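Local coordinates for hypothetical peroxiredoxin protein (Sinorhizobium meliloti, PDB 3UMA), which probably reduces hydrogen peroxide and organic hydroperoxides to water and alcohols with glutathione as reductant, as a thiol peroxidase of the Prx5 subfamily of peroxiredoxins, at residues 37-42 / 118-123; 98-103 / 122-127; 56-61 / 152-157. All coordinates share one frame; numbering follows the deposited sequence.

Contact 1 of 3, residues 37-42 / 118-123; sequences FKEKTA and KIHFLS
The ring of Phe37 takes Leu122 CD1 on one face, a CH-pi contact 4.1 Å from the ring centroid and shifted toward the rim, while Ser123 O lies at its edge, in the ring plane. Phe129 also meets this ring edge-to-face. The imidazole of His120 is met at its edge by Glu39: ND1 donates to OE1 over 3.0 Å, nearly in the ring plane and to the syn lone pair, with ring and carboxylate planes 58° apart. The same carboxylate takes a second bond through its other oxygen, where Phe121 N reaches OE2 at 3.0 Å from well above the carboxylate plane. Glu39 gets there because its chain is extended, CG anti to the backbone N (chi1 170°). Two bonds thus fix the rotation of the carboxylate, and since His120 NE2 binds Asp94, the imidazole lies between two acidic groups, which would probably favour its protonated form. One backbone bond, Ser123 N to Lys38 O at 3.0 Å, makes the single antiparallel bridge. With one bridge and two carboxylate bonds, the N-terminal beta hairpin, strands 36-41 and 44-49, lies against strand 120-123 at the edge of the thioredoxin-fold sheet.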
ATOM      1  N   PHE A  37       1.013  10.523   5.555  1.00 26.64           N
ATOM      2  CA  PHE A  37       0.012  10.210   4.565  1.00 26.69           C
ATOM      3  C   PHE A  37      -1.268  10.860   5.011  1.00 27.14           C
ATOM      4  O   PHE A  37      -1.583  10.851   6.182  1.00 27.01           O
ATOM      5  CB  PHE A  37      -0.220   8.700   4.475  1.00 25.18           C
ATOM      6  CG  PHE A  37       1.016   7.912   4.171  1.00 24.31           C
ATOM      7  CD1 PHE A  37       1.462   7.766   2.856  1.00 21.93           C
ATOM      8  CD2 PHE A  37       1.736   7.299   5.196  1.00 22.29           C
ATOM      9  CE1 PHE A  37       2.613   7.051   2.564  1.00 20.55           C
ATOM     10  CE2 PHE A  37       2.889   6.565   4.910  1.00 22.49           C
ATOM     11  CZ  PHE A  37       3.326   6.437   3.585  1.00 21.67           C
ATOM     12  N   LYS A  38      -2.005  11.429   4.075  1.00 28.06           N
ATOM     13  CA  LYS A  38      -3.326  11.922   4.386  1.00 29.39           C
ATOM     14  C   LYS A  38      -4.347  10.838   4.103  1.00 30.73           C
ATOM     15  O   LYS A  38      -4.166  10.007   3.203  1.00 30.58           O
ATOM     16  CB  LYS A  38      -3.622  13.202   3.610  1.00 29.66           C
ATOM     17  CG  LYS A  38      -2.589  14.309   3.860  1.00 31.54           C
ATOM     18  CD  LYS A  38      -3.235  15.641   4.175  1.00 35.54           C
ATOM     19  CE  LYS A  38      -2.188  16.682   4.534  1.00 38.78           C
ATOM     20  NZ  LYS A  38      -2.781  17.753   5.383  1.00 42.31           N
ATOM     21  N   GLU A  39      -5.411  10.838   4.885  1.00 32.08           N
ATOM     22  CA  GLU A  39      -6.408   9.802   4.815  1.00 34.11           C
ATOM     23  C   GLU A  39      -7.759  10.348   5.256  1.00 35.86           C
ATOM     24  O   GLU A  39      -7.865  10.986   6.300  1.00 35.90           O
ATOM     25  CB  GLU A  39      -6.005   8.600   5.693  1.00 33.93           C
ATOM     26  CG  GLU A  39      -7.125   7.569   5.846  1.00 33.74           C
ATOM     27  CD  GLU A  39      -6.714   6.287   6.551  1.00 34.51           C
ATOM     28  OE1 GLU A  39      -5.699   6.276   7.290  1.00 35.92           O
ATOM     29  OE2 GLU A  39      -7.432   5.281   6.369  1.00 33.41           O
ATOM     30  N   LYS A  40      -8.778  10.092   4.442  1.00 38.44           N
ATOM     31  CA  LYS A  40     -10.161  10.386   4.778  1.00 41.19           C
ATOM     32  C   LYS A  40     -10.722   9.239   5.591  1.00 43.00           C
ATOM     33  O   LYS A  40     -10.866   8.128   5.090  1.00 43.93           O
ATOM     34  CB  LYS A  40     -11.001  10.564   3.506  1.00 41.24           C
ATOM     35  CG  LYS A  40     -11.623  11.938   3.331  1.00 41.76           C
ATOM     36  CD  LYS A  40     -12.246  12.091   1.946  1.00 43.15           C
ATOM     37  CE  LYS A  40     -13.349  13.155   1.931  1.00 45.06           C
ATOM     38  NZ  LYS A  40     -13.490  13.867   0.609  1.00 45.38           N
ATOM     39  N   THR A  41     -11.015   9.498   6.857  1.00 45.24           N
ATOM     40  CA  THR A  41     -11.728   8.528   7.674  1.00 46.99           C
ATOM     41  C   THR A  41     -13.167   9.005   7.893  1.00 47.93           C
ATOM     42  O   THR A  41     -13.473  10.197   7.716  1.00 48.42           O
ATOM     43  CB  THR A  41     -11.002   8.251   9.017  1.00 47.22           C
ATOM     44  OG1 THR A  41     -11.662   7.179   9.704  1.00 48.43           O
ATOM     45  CG2 THR A  41     -10.979   9.487   9.909  1.00 47.67           C
ATOM     46  N   ALA A  42     -14.051   8.076   8.260  1.00 48.67           N
ATOM     47  CA  ALA A  42     -15.446   8.416   8.563  1.00 49.17           C
ATOM     48  C   ALA A  42     -15.566   9.525   9.624  1.00 49.32           C
ATOM     49  O   ALA A  42     -16.534  10.288   9.624  1.00 49.62           O
ATOM     50  CB  ALA A  42     -16.236   7.159   8.983  1.00 49.38           C
ATOM     51  N   LYS A 118     -12.121  -0.542   7.429  1.00 31.77           N
ATOM     52  CA  LYS A 118     -11.612  -1.904   7.554  1.00 31.06           C
ATOM     53  C   LYS A 118     -10.099  -1.918   7.434  1.00 30.39           C
ATOM     54  O   LYS A 118      -9.431  -2.801   7.976  1.00 30.83           O
ATOM     55  CB  LYS A 118     -12.187  -2.809   6.461  1.00 31.68           C
ATOM     56  CG  LYS A 118     -13.675  -2.662   6.174  1.00 33.23           C
ATOM     57  CD  LYS A 118     -14.535  -3.513   7.087  1.00 37.38           C
ATOM     58  CE  LYS A 118     -15.989  -3.499   6.594  1.00 40.24           C
ATOM     59  NZ  LYS A 118     -16.936  -3.411   7.742  1.00 42.38           N
ATOM     60  N   ILE A 119      -9.575  -0.934   6.710  1.00 28.86           N
ATOM     61  CA  ILE A 119      -8.199  -0.908   6.255  1.00 27.59           C
ATOM     62  C   ILE A 119      -7.829   0.560   6.059  1.00 25.98           C
ATOM     63  O   ILE A 119      -8.694   1.361   5.720  1.00 25.35           O
ATOM     64  CB  ILE A 119      -8.114  -1.766   4.943  1.00 28.25           C
ATOM     65  CG1 ILE A 119      -7.603  -3.161   5.261  1.00 28.68           C
ATOM     66  CG2 ILE A 119      -7.301  -1.131   3.820  1.00 28.59           C
ATOM     67  CD1 ILE A 119      -8.251  -4.223   4.441  1.00 31.88           C
ATOM     68  N   HIS A 120      -6.576   0.936   6.306  1.00 24.95           N
ATOM     69  CA  HIS A 120      -6.151   2.305   5.978  1.00 24.42           C
ATOM     70  C   HIS A 120      -6.091   2.527   4.448  1.00 23.54           C
ATOM     71  O   HIS A 120      -5.658   1.642   3.697  1.00 23.73           O
ATOM     72  CB  HIS A 120      -4.799   2.648   6.582  1.00 24.11           C
ATOM     73  CG  HIS A 120      -4.782   2.667   8.079  1.00 27.13           C
ATOM     74  ND1 HIS A 120      -4.948   3.823   8.817  1.00 28.00           N
ATOM     75  CD2 HIS A 120      -4.588   1.672   8.978  1.00 27.82           C
ATOM     76  CE1 HIS A 120      -4.867   3.534  10.103  1.00 29.07           C
ATOM     77  NE2 HIS A 120      -4.651   2.235  10.227  1.00 29.06           N
ATOM     78  N   PHE A 121      -6.555   3.691   4.009  1.00 21.46           N
ATOM     79  CA  PHE A 121      -6.391   4.140   2.627  1.00 20.90           C
ATOM     80  C   PHE A 121      -5.497   5.370   2.645  1.00 20.10           C
ATOM     81  O   PHE A 121      -5.953   6.467   2.983  1.00 20.13           O
ATOM     82  CB  PHE A 121      -7.757   4.447   1.981  1.00 20.30           C
ATOM     83  CG  PHE A 121      -8.531   3.202   1.597  1.00 20.09           C
ATOM     84  CD1 PHE A 121      -8.663   2.836   0.251  1.00 18.96           C
ATOM     85  CD2 PHE A 121      -9.120   2.401   2.580  1.00 19.44           C
ATOM     86  CE1 PHE A 121      -9.376   1.696  -0.120  1.00 17.59           C
ATOM     87  CE2 PHE A 121      -9.805   1.234   2.233  1.00 20.26           C
ATOM     88  CZ  PHE A 121      -9.926   0.881   0.869  1.00 20.70           C
ATOM     89  N   LEU A 122      -4.226   5.162   2.307  1.00 18.35           N
ATOM     90  CA  LEU A 122      -3.214   6.180   2.443  1.00 17.80           C
ATOM     91  C   LEU A 122      -2.932   6.841   1.104  1.00 18.06           C
ATOM     92  O   LEU A 122      -2.627   6.164   0.113  1.00 17.60           O
ATOM     93  CB  LEU A 122      -1.912   5.571   2.992  1.00 17.15           C
ATOM     94  CG  LEU A 122      -1.975   4.769   4.298  1.00 18.00           C
ATOM     95  CD1 LEU A 122      -0.598   4.200   4.630  1.00 16.47           C
ATOM     96  CD2 LEU A 122      -2.489   5.665   5.438  1.00 18.21           C
ATOM     97  N   SER A 123      -2.994   8.165   1.102  1.00 17.46           N
ATOM     98  CA  SER A 123      -2.695   8.964  -0.056  1.00 17.25           C
ATOM     99  C   SER A 123      -1.224   9.370  -0.027  1.00 17.84           C
ATOM    100  O   SER A 123      -0.767   9.999   0.947  1.00 19.59           O
ATOM    101  CB  SER A 123      -3.623  10.189  -0.082  1.00 16.89           C
ATOM    102  OG  SER A 123      -3.043  11.239  -0.816  1.00 14.94           O
TER

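Contact 2 of 3, residues 98-103 / 122-127; sequences VAVNDL and LSDWNA
Leu122 and Val98 form a parallel bridge, their CB atoms 4.2 Å apart on the same face of the sheet. The carbonyl O of Leu122 accepts the amide of Ala99, N to O 3.1 Å, and also receives a CA-H...O contact from Val98. Ser123, paired with Ala99 across the strands, carries its side chain to the other face. Its hydroxyl, anti to the backbone N (chi1 156°), donates to Asn101 O at 2.8 Å in the carbonyl plane, so a side chain holds the first strand's continuation after regular pairing has ended. Asp124 N closes the ladder on Ala99 O at 2.8 Å, and its CB lies beside Val98 CG2 at 3.7 Å, the two side chains pointing the same way. The Asp124 carboxylate turns instead to the next helix, with OD1 on Phe129 N and OD2 on Thr130 OG1. Trp125 follows in a type I turn from Asp124 to Ala127; its O sits close to Val100 CG1 at 3.3 Å, and its CB packs near Asp102 CA, while the indole leads away. At Ala127, the N-cap residue of helix 128-132, CB meets Val100 CG2 at 3.7 Å. Val100 itself is the centre of an inverse gamma turn, and Asp102 caps helix 103-113 through Val105 N. The arrangement is that of a beta-alpha-beta crossover, in which strands 94-99 and 120-123 run parallel, joined by helix 103-113, and each strand leads into a helix beyond its C-terminal end, 103-113 and 128-132.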
ATOM      1  N   VAL A  98      -1.572   1.933   0.035  1.00 16.23           N
ATOM      2  CA  VAL A  98      -1.057   3.240  -0.318  1.00 15.31           C
ATOM      3  C   VAL A  98      -1.102   3.389  -1.834  1.00 15.57           C
ATOM      4  O   VAL A  98      -0.867   2.414  -2.561  1.00 15.49           O
ATOM      5  CB  VAL A  98       0.385   3.460   0.226  1.00 14.90           C
ATOM      6  CG1 VAL A  98       1.359   2.446  -0.311  1.00 12.11           C
ATOM      7  CG2 VAL A  98       0.909   4.902  -0.063  1.00 15.62           C
ATOM      8  N   ALA A  99      -1.400   4.601  -2.311  1.00 15.14           N
ATOM      9  CA  ALA A  99      -1.383   4.898  -3.767  1.00 14.62           C
ATOM     10  C   ALA A  99      -0.990   6.340  -3.999  1.00 15.06           C
ATOM     11  O   ALA A  99      -1.240   7.199  -3.139  1.00 14.74           O
ATOM     12  CB  ALA A  99      -2.723   4.652  -4.373  1.00 14.76           C
ATOM     13  N   VAL A 100      -0.387   6.600  -5.164  1.00 15.08           N
ATOM     14  CA  VAL A 100      -0.127   7.957  -5.626  1.00 15.37           C
ATOM     15  C   VAL A 100      -1.422   8.479  -6.256  1.00 15.68           C
ATOM     16  O   VAL A 100      -1.577   8.471  -7.470  1.00 16.68           O
ATOM     17  CB  VAL A 100       1.092   8.004  -6.588  1.00 15.04           C
ATOM     18  CG1 VAL A 100       1.370   9.441  -7.093  1.00 14.07           C
ATOM     19  CG2 VAL A 100       2.342   7.395  -5.896  1.00 14.00           C
ATOM     20  N   ASN A 101      -2.372   8.829  -5.390  1.00 15.97           N
ATOM     21  CA  ASN A 101      -3.644   9.488  -5.716  1.00 16.31           C
ATOM     22  C   ASN A 101      -3.882  10.561  -4.650  1.00 16.49           C
ATOM     23  O   ASN A 101      -3.373  10.440  -3.522  1.00 16.58           O
ATOM     24  CB  ASN A 101      -4.837   8.512  -5.620  1.00 16.22           C
ATOM     25  CG  ASN A 101      -5.009   7.622  -6.874  1.00 17.24           C
ATOM     26  OD1 ASN A 101      -5.401   8.094  -7.948  1.00 20.44           O
ATOM     27  ND2 ASN A 101      -4.721   6.342  -6.726  1.00 14.39           N
ATOM     28  N   ASP A 102      -4.685  11.567  -4.978  1.00 15.84           N
ATOM     29  CA  ASP A 102      -5.047  12.601  -4.010  1.00 16.57           C
ATOM     30  C   ASP A 102      -5.970  12.013  -2.934  1.00 16.14           C
ATOM     31  O   ASP A 102      -6.522  10.916  -3.088  1.00 14.74           O
ATOM     32  CB  ASP A 102      -5.696  13.805  -4.728  1.00 16.01           C
ATOM     33  CG  ASP A 102      -7.039  13.470  -5.356  1.00 18.95           C
ATOM     34  OD1 ASP A 102      -8.018  13.377  -4.602  1.00 17.74           O
ATOM     35  OD2 ASP A 102      -7.133  13.306  -6.615  1.00 21.56           O
ATOM     36  N   LEU A 103      -6.179  12.752  -1.853  1.00 16.53           N
ATOM     37  CA  LEU A 103      -6.906  12.183  -0.718  1.00 16.76           C
ATOM     38  C   LEU A 103      -8.399  12.019  -0.972  1.00 16.02           C
ATOM     39  O   LEU A 103      -9.029  11.116  -0.425  1.00 16.16           O
ATOM     40  CB  LEU A 103      -6.601  12.970   0.576  1.00 18.08           C
ATOM     41  CG  LEU A 103      -7.330  14.254   0.958  1.00 21.66           C
ATOM     42  CD1 LEU A 103      -8.658  13.938   1.606  1.00 25.04           C
ATOM     43  CD2 LEU A 103      -6.470  15.071   1.934  1.00 26.53           C
ATOM     44  N   LEU A 122      -4.226   5.162   2.307  1.00 18.35           N
ATOM     45  CA  LEU A 122      -3.214   6.180   2.443  1.00 17.80           C
ATOM     46  C   LEU A 122      -2.932   6.841   1.104  1.00 18.06           C
ATOM     47  O   LEU A 122      -2.627   6.164   0.113  1.00 17.60           O
ATOM     48  CB  LEU A 122      -1.912   5.571   2.992  1.00 17.15           C
ATOM     49  CG  LEU A 122      -1.975   4.769   4.298  1.00 18.00           C
ATOM     50  CD1 LEU A 122      -0.598   4.200   4.630  1.00 16.47           C
ATOM     51  CD2 LEU A 122      -2.489   5.665   5.438  1.00 18.21           C
ATOM     52  N   SER A 123      -2.994   8.165   1.102  1.00 17.46           N
ATOM     53  CA  SER A 123      -2.695   8.964  -0.056  1.00 17.25           C
ATOM     54  C   SER A 123      -1.224   9.370  -0.027  1.00 17.84           C
ATOM     55  O   SER A 123      -0.767   9.999   0.947  1.00 19.59           O
ATOM     56  CB  SER A 123      -3.623  10.189  -0.082  1.00 16.89           C
ATOM     57  OG  SER A 123      -3.043  11.239  -0.816  1.00 14.94           O
ATOM     58  N   ASP A 124      -0.479   8.956  -1.050  1.00 16.91           N
ATOM     59  CA  ASP A 124       0.907   9.390  -1.289  1.00 17.01           C
ATOM     60  C   ASP A 124       0.912  10.268  -2.555  1.00 16.60           C
ATOM     61  O   ASP A 124       1.598   9.971  -3.561  1.00 15.95           O
ATOM     62  CB  ASP A 124       1.833   8.174  -1.443  1.00 16.67           C
ATOM     63  CG  ASP A 124       3.299   8.545  -1.468  1.00 17.02           C
ATOM     64  OD1 ASP A 124       3.680   9.537  -0.828  1.00 18.68           O
ATOM     65  OD2 ASP A 124       4.098   7.849  -2.137  1.00 17.36           O
ATOM     66  N   TRP A 125       0.154  11.364  -2.474  1.00 16.77           N
ATOM     67  CA  TRP A 125      -0.275  12.135  -3.650  1.00 17.57           C
ATOM     68  C   TRP A 125       0.897  12.537  -4.555  1.00 18.29           C
ATOM     69  O   TRP A 125       0.803  12.445  -5.775  1.00 18.32           O
ATOM     70  CB  TRP A 125      -1.154  13.347  -3.253  1.00 17.42           C
ATOM     71  CG  TRP A 125      -0.350  14.502  -2.689  1.00 17.43           C
ATOM     72  CD1 TRP A 125      -0.033  14.730  -1.362  1.00 18.23           C
ATOM     73  CD2 TRP A 125       0.292  15.534  -3.438  1.00 17.14           C
ATOM     74  NE1 TRP A 125       0.758  15.851  -1.259  1.00 18.52           N
ATOM     75  CE2 TRP A 125       0.962  16.372  -2.512  1.00 19.35           C
ATOM     76  CE3 TRP A 125       0.367  15.837  -4.807  1.00 18.50           C
ATOM     77  CZ2 TRP A 125       1.699  17.491  -2.910  1.00 19.23           C
ATOM     78  CZ3 TRP A 125       1.095  16.958  -5.206  1.00 20.05           C
ATOM     79  CH2 TRP A 125       1.760  17.766  -4.256  1.00 20.29           C
ATOM     80  N   ASN A 126       2.004  12.964  -3.955  1.00 18.55           N
ATOM     81  CA  ASN A 126       3.147  13.404  -4.735  1.00 19.12           C
ATOM     82  C   ASN A 126       4.218  12.349  -4.854  1.00 18.41           C
ATOM     83  O   ASN A 126       5.330  12.650  -5.293  1.00 17.81           O
ATOM     84  CB  ASN A 126       3.747  14.678  -4.135  1.00 20.95           C
ATOM     85  CG  ASN A 126       4.216  14.485  -2.691  1.00 24.28           C
ATOM     86  OD1 ASN A 126       4.114  13.381  -2.132  1.00 28.91           O
ATOM     87  ND2 ASN A 126       4.739  15.563  -2.082  1.00 26.92           N
ATOM     88  N   ALA A 127       3.894  11.113  -4.460  1.00 17.42           N
ATOM     89  CA  ALA A 127       4.864  10.022  -4.528  1.00 17.69           C
ATOM     90  C   ALA A 127       6.122  10.234  -3.687  1.00 17.16           C
ATOM     91  O   ALA A 127       7.156   9.637  -4.001  1.00 17.42           O
ATOM     92  CB  ALA A 127       5.267   9.720  -6.008  1.00 17.58           C
TER

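Contact 3 of 3, residues 56-61 / 152-157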
ATOM      1  N   GLY A  56       6.076  -0.348  16.901  1.00 29.98           N
ATOM      2  CA  GLY A  56       5.582  -1.287  17.898  1.00 29.91           C
ATOM      3  C   GLY A  56       4.496  -2.157  17.314  1.00 30.05           C
ATOM      4  O   GLY A  56       3.710  -2.745  18.061  1.00 30.42           O
ATOM      5  N   LYS A  57       4.440  -2.240  15.977  1.00 29.01           N
ATOM      6  CA  LYS A  57       3.339  -2.941  15.307  1.00 28.08           C
ATOM      7  C   LYS A  57       3.813  -3.885  14.187  1.00 26.54           C
ATOM      8  O   LYS A  57       4.922  -3.764  13.671  1.00 25.45           O
ATOM      9  CB  LYS A  57       2.291  -1.944  14.779  1.00 28.94           C
ATOM     10  CG  LYS A  57       1.436  -1.271  15.858  1.00 31.33           C
ATOM     11  CD  LYS A  57       1.121   0.193  15.508  1.00 35.70           C
ATOM     12  CE  LYS A  57      -0.352   0.433  15.180  1.00 38.60           C
ATOM     13  NZ  LYS A  57      -0.673   0.389  13.696  1.00 40.51           N
ATOM     14  N   ARG A  58       2.961  -4.843  13.852  1.00 25.23           N
ATOM     15  CA  ARG A  58       3.187  -5.735  12.722  1.00 25.34           C
ATOM     16  C   ARG A  58       2.132  -5.338  11.704  1.00 24.02           C
ATOM     17  O   ARG A  58       0.949  -5.525  11.951  1.00 23.58           O
ATOM     18  CB  ARG A  58       3.008  -7.199  13.146  1.00 25.34           C
ATOM     19  CG  ARG A  58       3.603  -8.231  12.199  1.00 27.75           C
ATOM     20  CD  ARG A  58       4.022  -9.511  12.971  1.00 28.76           C
ATOM     21  NE  ARG A  58       4.539 -10.565  12.090  1.00 30.95           N
ATOM     22  CZ  ARG A  58       3.874 -11.672  11.760  1.00 30.59           C
ATOM     23  NH1 ARG A  58       2.658 -11.889  12.231  1.00 31.15           N
ATOM     24  NH2 ARG A  58       4.431 -12.575  10.961  1.00 32.84           N
ATOM     25  N   VAL A  59       2.570  -4.774  10.584  1.00 22.76           N
ATOM     26  CA  VAL A  59       1.649  -4.171   9.610  1.00 22.39           C
ATOM     27  C   VAL A  59       1.805  -4.782   8.196  1.00 21.23           C
ATOM     28  O   VAL A  59       2.911  -5.016   7.731  1.00 21.02           O
ATOM     29  CB  VAL A  59       1.831  -2.625   9.564  1.00 22.21           C
ATOM     30  CG1 VAL A  59       0.911  -1.971   8.537  1.00 22.22           C
ATOM     31  CG2 VAL A  59       1.584  -2.010  10.953  1.00 22.65           C
ATOM     32  N   VAL A  60       0.684  -5.059   7.547  1.00 20.46           N
ATOM     33  CA  VAL A  60       0.694  -5.451   6.142  1.00 20.73           C
ATOM     34  C   VAL A  60       0.434  -4.198   5.313  1.00 20.38           C
ATOM     35  O   VAL A  60      -0.613  -3.581   5.457  1.00 20.60           O
ATOM     36  CB  VAL A  60      -0.370  -6.516   5.838  1.00 20.68           C
ATOM     37  CG1 VAL A  60      -0.606  -6.638   4.313  1.00 21.04           C
ATOM     38  CG2 VAL A  60       0.068  -7.849   6.408  1.00 21.30           C
ATOM     39  N   LEU A  61       1.422  -3.795   4.511  1.00 19.76           N
ATOM     40  CA  LEU A  61       1.265  -2.666   3.606  1.00 19.69           C
ATOM     41  C   LEU A  61       1.239  -3.165   2.173  1.00 19.34           C
ATOM     42  O   LEU A  61       2.159  -3.865   1.750  1.00 19.52           O
ATOM     43  CB  LEU A  61       2.425  -1.664   3.750  1.00 19.56           C
ATOM     44  CG  LEU A  61       2.423  -0.452   2.794  1.00 19.34           C
ATOM     45  CD1 LEU A  61       1.230   0.481   3.046  1.00 19.67           C
ATOM     46  CD2 LEU A  61       3.713   0.330   2.872  1.00 20.35           C
ATOM     47  N   SER A 152       3.579  -5.750  -1.995  1.00 16.15           N
ATOM     48  CA  SER A 152       3.082  -5.891  -0.635  1.00 17.06           C
ATOM     49  C   SER A 152       4.299  -6.106   0.262  1.00 17.56           C
ATOM     50  O   SER A 152       5.356  -6.566  -0.189  1.00 17.62           O
ATOM     51  CB  SER A 152       2.101  -7.057  -0.490  1.00 16.68           C
ATOM     52  OG  SER A 152       2.811  -8.269  -0.611  1.00 16.12           O
HETATM   53  N   MSE A 153       4.167  -5.744   1.525  1.00 17.87           N
HETATM   54  CA  MSE A 153       5.267  -5.958   2.440  1.00 19.65           C
HETATM   55  C   MSE A 153       4.728  -6.214   3.828  1.00 19.98           C
HETATM   56  O   MSE A 153       3.669  -5.713   4.186  1.00 19.83           O
HETATM   57  CB  MSE A 153       6.280  -4.799   2.418  1.00 19.74           C
HETATM   58  CG  MSE A 153       5.692  -3.440   2.661  1.00 23.71           C
HETATM   59 SE   MSE A 153       7.058  -2.046   2.803  1.00 36.40          SE
HETATM   60  CE  MSE A 153       7.757  -1.883   0.991  1.00 27.05           C
ATOM     61  N   LEU A 154       5.434  -7.059   4.570  1.00 21.14           N
ATOM     62  CA  LEU A 154       5.191  -7.222   6.003  1.00 22.07           C
ATOM     63  C   LEU A 154       6.217  -6.373   6.755  1.00 22.42           C
ATOM     64  O   LEU A 154       7.429  -6.491   6.542  1.00 22.38           O
ATOM     65  CB  LEU A 154       5.267  -8.701   6.414  1.00 22.24           C
ATOM     66  CG  LEU A 154       5.060  -9.061   7.897  1.00 23.20           C
ATOM     67  CD1 LEU A 154       3.675  -8.637   8.376  1.00 22.10           C
ATOM     68  CD2 LEU A 154       5.277 -10.566   8.110  1.00 24.12           C
ATOM     69  N   VAL A 155       5.710  -5.486   7.606  1.00 23.31           N
ATOM     70  CA  VAL A 155       6.551  -4.512   8.287  1.00 23.87           C
ATOM     71  C   VAL A 155       6.437  -4.717   9.811  1.00 24.24           C
ATOM     72  O   VAL A 155       5.337  -4.720  10.363  1.00 23.30           O
ATOM     73  CB  VAL A 155       6.160  -3.063   7.888  1.00 24.07           C
ATOM     74  CG1 VAL A 155       7.157  -2.054   8.449  1.00 23.61           C
ATOM     75  CG2 VAL A 155       6.098  -2.915   6.338  1.00 23.75           C
ATOM     76  N   GLU A 156       7.577  -4.909  10.471  1.00 24.89           N
ATOM     77  CA  GLU A 156       7.580  -5.180  11.927  1.00 26.14           C
ATOM     78  C   GLU A 156       8.310  -4.075  12.652  1.00 25.33           C
ATOM     79  O   GLU A 156       9.478  -3.819  12.373  1.00 24.67           O
ATOM     80  CB  GLU A 156       8.169  -6.569  12.232  1.00 26.61           C
ATOM     81  CG  GLU A 156       7.205  -7.696  11.802  1.00 30.63           C
ATOM     82  CD  GLU A 156       7.756  -9.141  11.943  1.00 35.36           C
ATOM     83  OE1 GLU A 156       8.829  -9.367  12.546  1.00 37.15           O
ATOM     84  OE2 GLU A 156       7.086 -10.060  11.432  1.00 36.14           O
ATOM     85  N   ASP A 157       7.599  -3.386  13.545  1.00 25.88           N
ATOM     86  CA  ASP A 157       8.123  -2.167  14.176  1.00 26.48           C
ATOM     87  C   ASP A 157       8.931  -1.345  13.167  1.00 26.48           C
ATOM     88  O   ASP A 157      10.097  -1.014  13.411  1.00 26.64           O
ATOM     89  CB  ASP A 157       8.982  -2.499  15.415  1.00 27.18           C
ATOM     90  CG  ASP A 157       9.401  -1.245  16.203  1.00 28.53           C
ATOM     91  OD1 ASP A 157       8.526  -0.428  16.586  1.00 30.16           O
ATOM     92  OD2 ASP A 157      10.612  -1.070  16.418  1.00 30.48           O
TER
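An antiparallel strand pair of the central mixed sheet, strands 58-64 and 147-156 of this thioredoxin-fold peroxiredoxin, is joined here by a regular ladder. Val59 with Val155 and Leu61 with Met153 are hydrogen-bonded pairs, each bonded in both directions; Val59 N to Val155 O, at 2.8 Å and 170°, is the straightest of the four bonds. Arg58 with Glu156 and Val60 with Leu154 alternate with them as non-hydrogen-bonded pairs. Beyond the strands Asp157 N reaches Lys57 O at 2.7 Å. Asp157 OD1 also lies by Gly56 N, but so close that the details of this bond are doubtful.

Side chains meet across the strands on both faces. On one, Arg58 and Glu156 run side by side, with Arg58 CG 3.7 Å from Glu156 CG, and end in a salt bridge from Arg58 NE to Glu156 OE2 at 2.7 Å. The oxygen lies in the guanidinium plane, whereas NE approaches from above the carboxylate plane, the two planes being 58° apart. Leu154 leans obliquely across the same arginine, with CD1 over one face of the guanidinium, displaced toward its rim, and CD2 3.6 Å from NH2. On the other face an apolar pair forms, selenomethionine Met153 lying alongside Leu61, CG to CB 3.9 Å. With its CG between the backbone N and the carbonyl carbon (chi1 54°) and the chain extended to SE, the selenium of Met153 comes to 4.1 Å from Leu61 CD2.

Strand 94-99 flanks strand 58-64, and strand 159-165 pairs with strand 147-156. Helices 70-82 and 177-183 cover Val60 and Ser152 through Tyr80 and Met180.

How the contacts relate
Contacts 1 and 2 adjoin, with centres 10 Å apart, because both use strand 120-123 and share Leu122 and Ser123; Phe37 packs on Val98 between them. Contact 3 lies about 16 Å from contact 1 and 19 Å from contact 2, centre to centre, but belongs to the same sheet: strand 94-99 stands between 120-123 and 58-64, and Val98 of contact 2 touches Leu61 of contact 3. Along the chain, contact 2 is nested within the loop closed by contact 3, whereas contacts 1 and 3 alternate. Together they carry the fold from the N-terminal hairpin across the parallel strands to antiparallel strand 147-156, tying together pieces far apart in sequence.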